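Local coordinates for protein enoyl-CoA hydratase (Thermus thermophilus, PDB 1WZ8) that probably catalyses the reversible hydration of enoyl-CoA thioesters as a hexameric member of the crotonase family, at residues L38-A43 against L86-W91; R47-V52 against L101-P106; K166-L169 against P174-G177. All coordinates share one frame; numbering follows the deposited sequence.

Interaction 1 of 3, residues L38-A43 against L86-W91; sequences LHRGLA and LLRVFW
R40 and R88 bring their guanidinium groups together between two neighbouring helices, with R40 NH1 only 2.8 Å from R88 NE. Both nitrogens are donors, so no bond joins them directly; E92 OE2 forms a salt bridge with each and draws them together. The planes stand 83° apart, with the edge of the R40 group directed over a face of the R88 group. Both arginine side chains set out with CG anti to the backbone N and then bend at chi3, which turns the two heads toward this common carboxylate. E78 takes R88 NH2 in a further salt bridge.

The other oxygen of E92 is hydrogen-bonded to H39 ND1, so a single carboxylate links three side chains and would probably steady the positive charge of the arginine pair.

The apolar part of the contact is small: H39 CE1 lies 4.0 Å from V89 CG1, the two side chains crossing at about a right angle. L75 of helix 73-81 touches both. A pentanediol molecule, probably from the crystallisation liquor, lies close to H39 and may mark a pocket. Helix 36-49 packed beside helix 83-102 in this way is part of the crotonase fold.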
loop_
_atom_site.group_PDB
_atom_site.type_symbol
_atom_site.label_atom_id
_atom_site.label_comp_id
_atom_site.label_asym_id
_atom_site.label_seq_id
_atom_site.Cartn_x
_atom_site.Cartn_y
_atom_site.Cartn_z
ATOM N N LEU A 38 10.463 31.808 11.263
ATOM C CA LEU A 38 9.714 30.993 12.213
ATOM C C LEU A 38 9.241 29.689 11.586
ATOM O O LEU A 38 9.299 28.634 12.214
ATOM C CB LEU A 38 8.515 31.767 12.763
ATOM C CG LEU A 38 7.707 31.018 13.830
ATOM C CD1 LEU A 38 8.594 30.684 15.024
ATOM C CD2 LEU A 38 6.535 31.871 14.263
ATOM N N HIS A 39 8.771 29.756 10.349
ATOM C CA HIS A 39 8.315 28.551 9.671
ATOM C C HIS A 39 9.457 27.538 9.584
ATOM O O HIS A 39 9.280 26.357 9.890
ATOM C CB HIS A 39 7.790 28.898 8.276
ATOM C CG HIS A 39 7.245 27.722 7.530
ATOM N ND1 HIS A 39 7.991 27.013 6.613
ATOM C CD2 HIS A 39 6.038 27.113 7.586
ATOM C CE1 HIS A 39 7.265 26.018 6.134
ATOM N NE2 HIS A 39 6.075 26.056 6.707
ATOM N N ARG A 40 10.634 27.998 9.173
ATOM C CA ARG A 40 11.779 27.108 9.073
ATOM C C ARG A 40 12.200 26.594 10.450
ATOM O O ARG A 40 12.590 25.434 10.596
ATOM C CB ARG A 40 12.954 27.819 8.405
ATOM C CG ARG A 40 14.244 27.016 8.477
ATOM C CD ARG A 40 15.265 27.485 7.462
ATOM N NE ARG A 40 15.384 28.941 7.487
ATOM C CZ ARG A 40 14.748 29.749 6.646
ATOM N NH1 ARG A 40 13.939 29.229 5.729
ATOM N NH2 ARG A 40 14.950 31.062 6.701
ATOM N N GLY A 41 12.114 27.464 11.453
ATOM C CA GLY A 41 12.476 27.079 12.805
ATOM C C GLY A 41 11.584 25.979 13.348
ATOM O O GLY A 41 12.070 24.999 13.912
ATOM N N LEU A 42 10.275 26.141 13.181
ATOM C CA LEU A 42 9.315 25.147 13.654
ATOM C C LEU A 42 9.463 23.827 12.907
ATOM O O LEU A 42 9.149 22.759 13.436
ATOM C CB LEU A 42 7.886 25.679 13.486
ATOM C CG LEU A 42 7.481 26.779 14.471
ATOM C CD1 LEU A 42 6.167 27.421 14.053
ATOM C CD2 LEU A 42 7.371 26.179 15.863
ATOM N N ALA A 43 9.947 23.902 11.674
ATOM C CA ALA A 43 10.105 22.702 10.862
ATOM C C ALA A 43 11.400 21.948 11.141
ATOM O O ALA A 43 11.438 20.723 11.062
ATOM C CB ALA A 43 10.032 23.071 9.389
ATOM N N LEU A 86 10.691 28.967 -3.075
ATOM C CA LEU A 86 9.572 28.043 -3.160
ATOM C C LEU A 86 9.978 26.626 -2.757
ATOM O O LEU A 86 9.308 25.989 -1.943
ATOM C CB LEU A 86 9.000 28.029 -4.580
ATOM C CG LEU A 86 7.721 27.205 -4.761
ATOM C CD1 LEU A 86 6.600 27.830 -3.938
ATOM C CD2 LEU A 86 7.334 27.149 -6.230
ATOM N N LEU A 87 11.075 26.128 -3.317
ATOM C CA LEU A 87 11.501 24.771 -2.992
ATOM C C LEU A 87 12.086 24.619 -1.594
ATOM O O LEU A 87 12.011 23.540 -1.007
ATOM C CB LEU A 87 12.484 24.254 -4.047
ATOM C CG LEU A 87 11.823 23.640 -5.294
ATOM C CD1 LEU A 87 11.064 22.386 -4.885
ATOM C CD2 LEU A 87 10.879 24.641 -5.962
ATOM N N ARG A 88 12.673 25.685 -1.057
ATOM C CA ARG A 88 13.199 25.546 0.276
ATOM C C ARG A 88 12.044 25.429 1.245
ATOM O O ARG A 88 12.052 24.625 2.169
ATOM C CB ARG A 88 14.026 26.791 0.595
ATOM C CG ARG A 88 14.384 26.889 2.077
ATOM C CD ARG A 88 14.653 28.335 2.509
ATOM N NE ARG A 88 13.425 28.963 3.007
ATOM C CZ ARG A 88 13.142 30.202 2.568
ATOM N NH1 ARG A 88 13.951 30.805 1.715
ATOM N NH2 ARG A 88 12.040 30.821 3.002
ATOM N N VAL A 89 10.985 26.197 1.018
ATOM C CA VAL A 89 9.786 26.116 1.846
ATOM C C VAL A 89 9.065 24.785 1.622
ATOM O O VAL A 89 8.408 24.272 2.529
ATOM C CB VAL A 89 8.833 27.301 1.555
ATOM C CG1 VAL A 89 7.538 27.155 2.352
ATOM C CG2 VAL A 89 9.516 28.602 1.931
ATOM N N PHE A 90 9.199 24.221 0.422
ATOM C CA PHE A 90 8.570 22.935 0.126
ATOM C C PHE A 90 9.036 21.908 1.153
ATOM O O PHE A 90 8.225 21.238 1.796
ATOM C CB PHE A 90 8.955 22.454 -1.275
ATOM C CG PHE A 90 8.443 21.077 -1.603
ATOM C CD1 PHE A 90 7.136 20.887 -2.040
ATOM C CD2 PHE A 90 9.266 19.967 -1.449
ATOM C CE1 PHE A 90 6.654 19.606 -2.321
ATOM C CE2 PHE A 90 8.798 18.687 -1.723
ATOM C CZ PHE A 90 7.486 18.506 -2.161
ATOM N N TRP A 91 10.349 21.785 1.309
ATOM C CA TRP A 91 10.892 20.833 2.265
ATOM C C TRP A 91 10.604 21.216 3.714
ATOM O O TRP A 91 10.483 20.344 4.574
ATOM C CB TRP A 91 12.387 20.649 2.013
ATOM C CG TRP A 91 12.623 20.014 0.676
ATOM C CD1 TRP A 91 13.134 20.612 -0.445
ATOM C CD2 TRP A 91 12.279 18.677 0.296
ATOM N NE1 TRP A 91 13.125 19.728 -1.498
ATOM C CE2 TRP A 91 12.605 18.533 -1.072
ATOM C CE3 TRP A 91 11.722 17.585 0.978
ATOM C CZ2 TRP A 91 12.398 17.339 -1.770
ATOM C CZ3 TRP A 91 11.514 16.397 0.282
ATOM C CH2 TRP A 91 11.853 16.287 -1.080
#

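Interaction 2 of 3, residues R47-V52 against L101-P106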
loop_
_atom_site.group_PDB
_atom_site.type_symbol
_atom_site.label_atom_id
_atom_site.label_comp_id
_atom_site.label_asym_id
_atom_site.label_seq_id
_atom_site.Cartn_x
_atom_site.Cartn_y
_atom_site.Cartn_z
ATOM N N ARG A 47 14.762 18.059 14.626
ATOM C CA ARG A 47 16.006 17.312 14.455
ATOM C C ARG A 47 16.932 17.501 15.650
ATOM O O ARG A 47 17.511 16.542 16.156
ATOM C CB ARG A 47 16.725 17.756 13.181
ATOM C CG ARG A 47 16.146 17.164 11.913
ATOM C CD ARG A 47 16.668 17.892 10.693
ATOM N NE ARG A 47 15.578 18.523 9.959
ATOM C CZ ARG A 47 15.646 19.735 9.421
ATOM N NH1 ARG A 47 16.756 20.449 9.537
ATOM N NH2 ARG A 47 14.601 20.234 8.771
ATOM N N ASP A 48 17.067 18.742 16.103
ATOM C CA ASP A 48 17.927 19.033 17.239
ATOM C C ASP A 48 17.323 18.589 18.569
ATOM O O ASP A 48 18.050 18.322 19.526
ATOM C CB ASP A 48 18.253 20.527 17.287
ATOM C CG ASP A 48 19.032 20.990 16.071
ATOM O OD1 ASP A 48 19.915 20.237 15.609
ATOM O OD2 ASP A 48 18.774 22.109 15.582
ATOM N N LEU A 49 15.998 18.502 18.634
ATOM C CA LEU A 49 15.347 18.090 19.871
ATOM C C LEU A 49 15.705 16.660 20.246
ATOM O O LEU A 49 15.700 16.298 21.421
ATOM C CB LEU A 49 13.825 18.224 19.753
ATOM C CG LEU A 49 13.283 19.653 19.697
ATOM C CD1 LEU A 49 11.763 19.622 19.655
ATOM C CD2 LEU A 49 13.771 20.430 20.918
ATOM N N GLU A 50 16.017 15.850 19.242
ATOM C CA GLU A 50 16.379 14.458 19.478
ATOM C C GLU A 50 17.634 14.374 20.336
ATOM O O GLU A 50 17.871 13.370 21.005
ATOM C CB GLU A 50 16.614 13.741 18.148
ATOM C CG GLU A 50 15.363 13.588 17.300
ATOM C CD GLU A 50 15.636 12.933 15.958
ATOM O OE1 GLU A 50 16.336 13.545 15.121
ATOM O OE2 GLU A 50 15.152 11.802 15.739
ATOM N N ALA A 51 18.432 15.438 20.316
ATOM C CA ALA A 51 19.669 15.470 21.086
ATOM C C ALA A 51 19.447 15.829 22.552
ATOM O O ALA A 51 20.218 15.420 23.415
ATOM C CB ALA A 51 20.650 16.452 20.454
ATOM N N VAL A 52 18.395 16.592 22.833
ATOM C CA VAL A 52 18.107 17.002 24.201
ATOM C C VAL A 52 17.728 15.826 25.091
ATOM O O VAL A 52 16.754 15.118 24.831
ATOM C CB VAL A 52 16.967 18.041 24.252
ATOM C CG1 VAL A 52 16.697 18.441 25.693
ATOM C CG2 VAL A 52 17.337 19.260 23.425
ATOM N N LEU A 101 5.777 13.992 13.749
ATOM C CA LEU A 101 5.441 12.584 13.550
ATOM C C LEU A 101 6.610 11.652 13.789
ATOM O O LEU A 101 6.440 10.566 14.344
ATOM C CB LEU A 101 4.901 12.333 12.138
ATOM C CG LEU A 101 3.485 12.786 11.776
ATOM C CD1 LEU A 101 3.106 12.165 10.433
ATOM C CD2 LEU A 101 2.495 12.348 12.845
ATOM N N ASN A 102 7.799 12.065 13.365
ATOM C CA ASN A 102 8.970 11.223 13.545
ATOM C C ASN A 102 9.767 11.493 14.818
ATOM O O ASN A 102 10.759 10.814 15.085
ATOM C CB ASN A 102 9.869 11.297 12.307
ATOM C CG ASN A 102 9.247 10.602 11.104
ATOM O OD1 ASN A 102 8.708 9.504 11.224
ATOM N ND2 ASN A 102 9.322 11.238 9.942
ATOM N N PHE A 103 9.342 12.480 15.603
ATOM C CA PHE A 103 10.021 12.762 16.859
ATOM C C PHE A 103 9.651 11.581 17.754
ATOM O O PHE A 103 8.503 11.156 17.767
ATOM C CB PHE A 103 9.514 14.064 17.473
ATOM C CG PHE A 103 10.287 14.493 18.679
ATOM C CD1 PHE A 103 11.634 14.828 18.568
ATOM C CD2 PHE A 103 9.690 14.520 19.933
ATOM C CE1 PHE A 103 12.378 15.179 19.692
ATOM C CE2 PHE A 103 10.425 14.872 21.067
ATOM C CZ PHE A 103 11.771 15.199 20.946
ATOM N N PRO A 104 10.616 11.033 18.513
ATOM C CA PRO A 104 10.313 9.885 19.380
ATOM C C PRO A 104 9.361 10.071 20.559
ATOM O O PRO A 104 8.673 9.122 20.951
ATOM C CB PRO A 104 11.696 9.415 19.826
ATOM C CG PRO A 104 12.493 10.689 19.832
ATOM C CD PRO A 104 12.053 11.359 18.556
ATOM N N ARG A 105 9.315 11.270 21.129
ATOM C CA ARG A 105 8.447 11.520 22.277
ATOM C C ARG A 105 7.084 12.082 21.878
ATOM O O ARG A 105 6.936 12.703 20.824
ATOM C CB ARG A 105 9.122 12.497 23.250
ATOM C CG ARG A 105 10.592 12.224 23.485
ATOM C CD ARG A 105 10.821 10.782 23.894
ATOM N NE ARG A 105 12.222 10.402 23.750
ATOM C CZ ARG A 105 12.660 9.149 23.810
ATOM N NH1 ARG A 105 11.802 8.157 24.013
ATOM N NH2 ARG A 105 13.950 8.887 23.649
ATOM N N PRO A 106 6.064 11.851 22.717
ATOM C CA PRO A 106 4.717 12.351 22.437
ATOM C C PRO A 106 4.731 13.871 22.395
ATOM O O PRO A 106 5.430 14.512 23.182
ATOM C CB PRO A 106 3.898 11.822 23.613
ATOM C CG PRO A 106 4.603 10.535 23.952
ATOM C CD PRO A 106 6.058 10.951 23.883
#
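The ring of F103 packs against L49 and E50 at the end of helix 36-49, a mainly apolar contact that lies where the chain leaves helix 83-102 on its way to strand 107-111. F103 is the main contributor. Its CG stands anti to the backbone N (chi1 -173°), which swings the ring across the gap until CE1 lies 3.4 Å from L49 CB, a tight apolar touch made at the root of the leucine rather than by its methyl groups. The ring edge also meets the main chain, with E50 N near the ring plane and 3.7 Å from F103 CE1.

E50 borders the same ring with its aliphatic portion. The glutamate and F103 slide past each other in opposite directions, E50 CG being 4.1 Å from F103 CD1, while the carboxylate plane is turned 48° from the ring. P104 adds to the surface: its CD lies 4.2 Å from E50 CG and also covers one face of the F103 ring, offset toward the rim. No hydrogen bond crosses between the segments.

W46 meets F103 edge to face, and L49 reaches beyond the contact to L22 and I24 of strand 21-26. R47 of a second subunit also packs on E50. At the end of the segment, P106 is bonded through its backbone to V58, where strand 107-111 takes its place beside strand 57-62. Helix ends that meet over the strands in this way are part of the beta-beta-alpha superhelix of the crotonase fold.

Interaction 3 of 3, residues K166-L169 against P174-G177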
loop_
_atom_site.group_PDB
_atom_site.type_symbol
_atom_site.label_atom_id
_atom_site.label_comp_id
_atom_site.label_asym_id
_atom_site.label_seq_id
_atom_site.Cartn_x
_atom_site.Cartn_y
_atom_site.Cartn_z
ATOM N N LYS A 166 -13.541 16.307 2.770
ATOM C CA LYS A 166 -13.847 17.003 1.523
ATOM C C LYS A 166 -14.725 18.222 1.739
ATOM O O LYS A 166 -14.536 19.255 1.096
ATOM C CB LYS A 166 -14.518 16.057 0.525
ATOM C CG LYS A 166 -13.549 15.105 -0.142
ATOM C CD LYS A 166 -14.233 14.270 -1.196
ATOM C CE LYS A 166 -13.211 13.549 -2.051
ATOM N NZ LYS A 166 -13.887 12.777 -3.126
ATOM N N TYR A 167 -15.684 18.105 2.647
ATOM C CA TYR A 167 -16.592 19.209 2.927
ATOM C C TYR A 167 -15.871 20.433 3.499
ATOM O O TYR A 167 -16.050 21.551 3.016
ATOM C CB TYR A 167 -17.677 18.758 3.902
ATOM C CG TYR A 167 -18.668 19.843 4.245
ATOM C CD1 TYR A 167 -19.642 20.241 3.331
ATOM C CD2 TYR A 167 -18.632 20.473 5.488
ATOM C CE1 TYR A 167 -20.564 21.239 3.650
ATOM C CE2 TYR A 167 -19.545 21.474 5.813
ATOM C CZ TYR A 167 -20.507 21.849 4.892
ATOM O OH TYR A 167 -21.420 22.826 5.221
ATOM N N HIS A 168 -15.048 20.224 4.520
ATOM C CA HIS A 168 -14.345 21.342 5.139
ATOM C C HIS A 168 -13.151 21.867 4.355
ATOM O O HIS A 168 -12.856 23.062 4.407
ATOM C CB HIS A 168 -13.930 20.969 6.568
ATOM C CG HIS A 168 -15.090 20.891 7.516
ATOM N ND1 HIS A 168 -15.732 22.014 7.996
ATOM C CD2 HIS A 168 -15.782 19.830 7.993
ATOM C CE1 HIS A 168 -16.772 21.646 8.722
ATOM N NE2 HIS A 168 -16.827 20.326 8.735
ATOM N N LEU A 169 -12.478 20.989 3.617
ATOM C CA LEU A 169 -11.315 21.392 2.844
ATOM C C LEU A 169 -11.659 22.044 1.501
ATOM O O LEU A 169 -11.024 23.021 1.107
ATOM C CB LEU A 169 -10.392 20.187 2.619
ATOM C CG LEU A 169 -9.797 19.545 3.880
ATOM C CD1 LEU A 169 -9.074 18.257 3.498
ATOM C CD2 LEU A 169 -8.844 20.514 4.575
ATOM N N PRO A 174 -14.960 26.638 8.169
ATOM C CA PRO A 174 -14.280 26.526 9.458
ATOM C C PRO A 174 -14.981 25.560 10.415
ATOM O O PRO A 174 -16.153 25.227 10.248
ATOM C CB PRO A 174 -14.303 27.961 9.981
ATOM C CG PRO A 174 -15.601 28.478 9.438
ATOM C CD PRO A 174 -15.590 27.964 8.018
ATOM N N LEU A 175 -14.234 25.102 11.408
ATOM C CA LEU A 175 -14.757 24.211 12.432
ATOM C C LEU A 175 -14.467 24.862 13.771
ATOM O O LEU A 175 -13.440 25.519 13.936
ATOM C CB LEU A 175 -14.048 22.854 12.399
ATOM C CG LEU A 175 -14.522 21.777 11.428
ATOM C CD1 LEU A 175 -13.420 20.739 11.292
ATOM C CD2 LEU A 175 -15.819 21.124 11.922
ATOM N N THR A 176 -15.380 24.707 14.719
ATOM C CA THR A 176 -15.149 25.230 16.054
ATOM C C THR A 176 -14.422 24.076 16.747
ATOM O O THR A 176 -14.507 22.935 16.291
ATOM C CB THR A 176 -16.467 25.497 16.811
ATOM O OG1 THR A 176 -17.161 24.262 16.992
ATOM C CG2 THR A 176 -17.368 26.463 16.031
ATOM N N GLY A 177 -13.700 24.359 17.825
ATOM C CA GLY A 177 -13.007 23.288 18.524
ATOM C C GLY A 177 -13.979 22.198 18.941
ATOM O O GLY A 177 -13.679 21.008 18.849
#
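H168 presents one face of its imidazole to L175, whose isobutyl group crosses the histidine at about a right angle. L175 CG lies 3.7 Å from the centroid of the ring and 17° off its normal, a CH-pi contact made well over the face. The methyl L175 CD2 lies over the CE1-NE2 side of the same face, 3.4 Å from both H168 CE1 and H168 NE2, while L175 CD1 stays nearer H168 CG and H168 CD2. The opposite face is taken by Y167, whose ring comes edge-on, with Y167 CD2 3.7 Å above the imidazole plane and over its centre. The imidazole is therefore held flat between a leucine and a tyrosine edge.

Its rotation is fixed from outside the two segments: H168 ND1 donates a hydrogen bond to the carbonyl of E173, just before P174. The carbonyl oxygen of P174 stays 3.9 Å from H168 CE1 and makes no such bond. The contact thus closes the turn by which helix 162-171 passes into strand 175-176, an outer strand of a small three-stranded sheet of the crotonase fold, where L175 pairs through its backbone with L137.

With CG anti to the carbonyl carbon (chi1 -84°), L175 carries its branches back toward the helix, and W156 and L183 touch both it and H168. Directly after it, T176 occupies the N-cap position of helix 177-183. The threonine side chain caps a backbone nitrogen there, while E179 OE1 accepts a hydrogen bond from T176 N, a reciprocal pairing in the manner of a capping box.

From the N terminus, helix 36-49 supplies 38-43 and then 47-52, and helix 83-102 and its exit supply the partners 86-91 and 101-106 in the same order. Interactions 1 and 2 therefore cross along the chain, each closing a loop that includes strand 57-62, and they fasten the same two helices at points whose centres are 18 Å apart. Interaction 3 follows later in series, closing only the short turn from helix 162-171 to strand 175-176. It lies across the chain's centre from the other two, about 16 Å from interaction 1 and 15 Å from interaction 2 between nearest atoms. K166 of a fourth subunit packs on L101 of interaction 2.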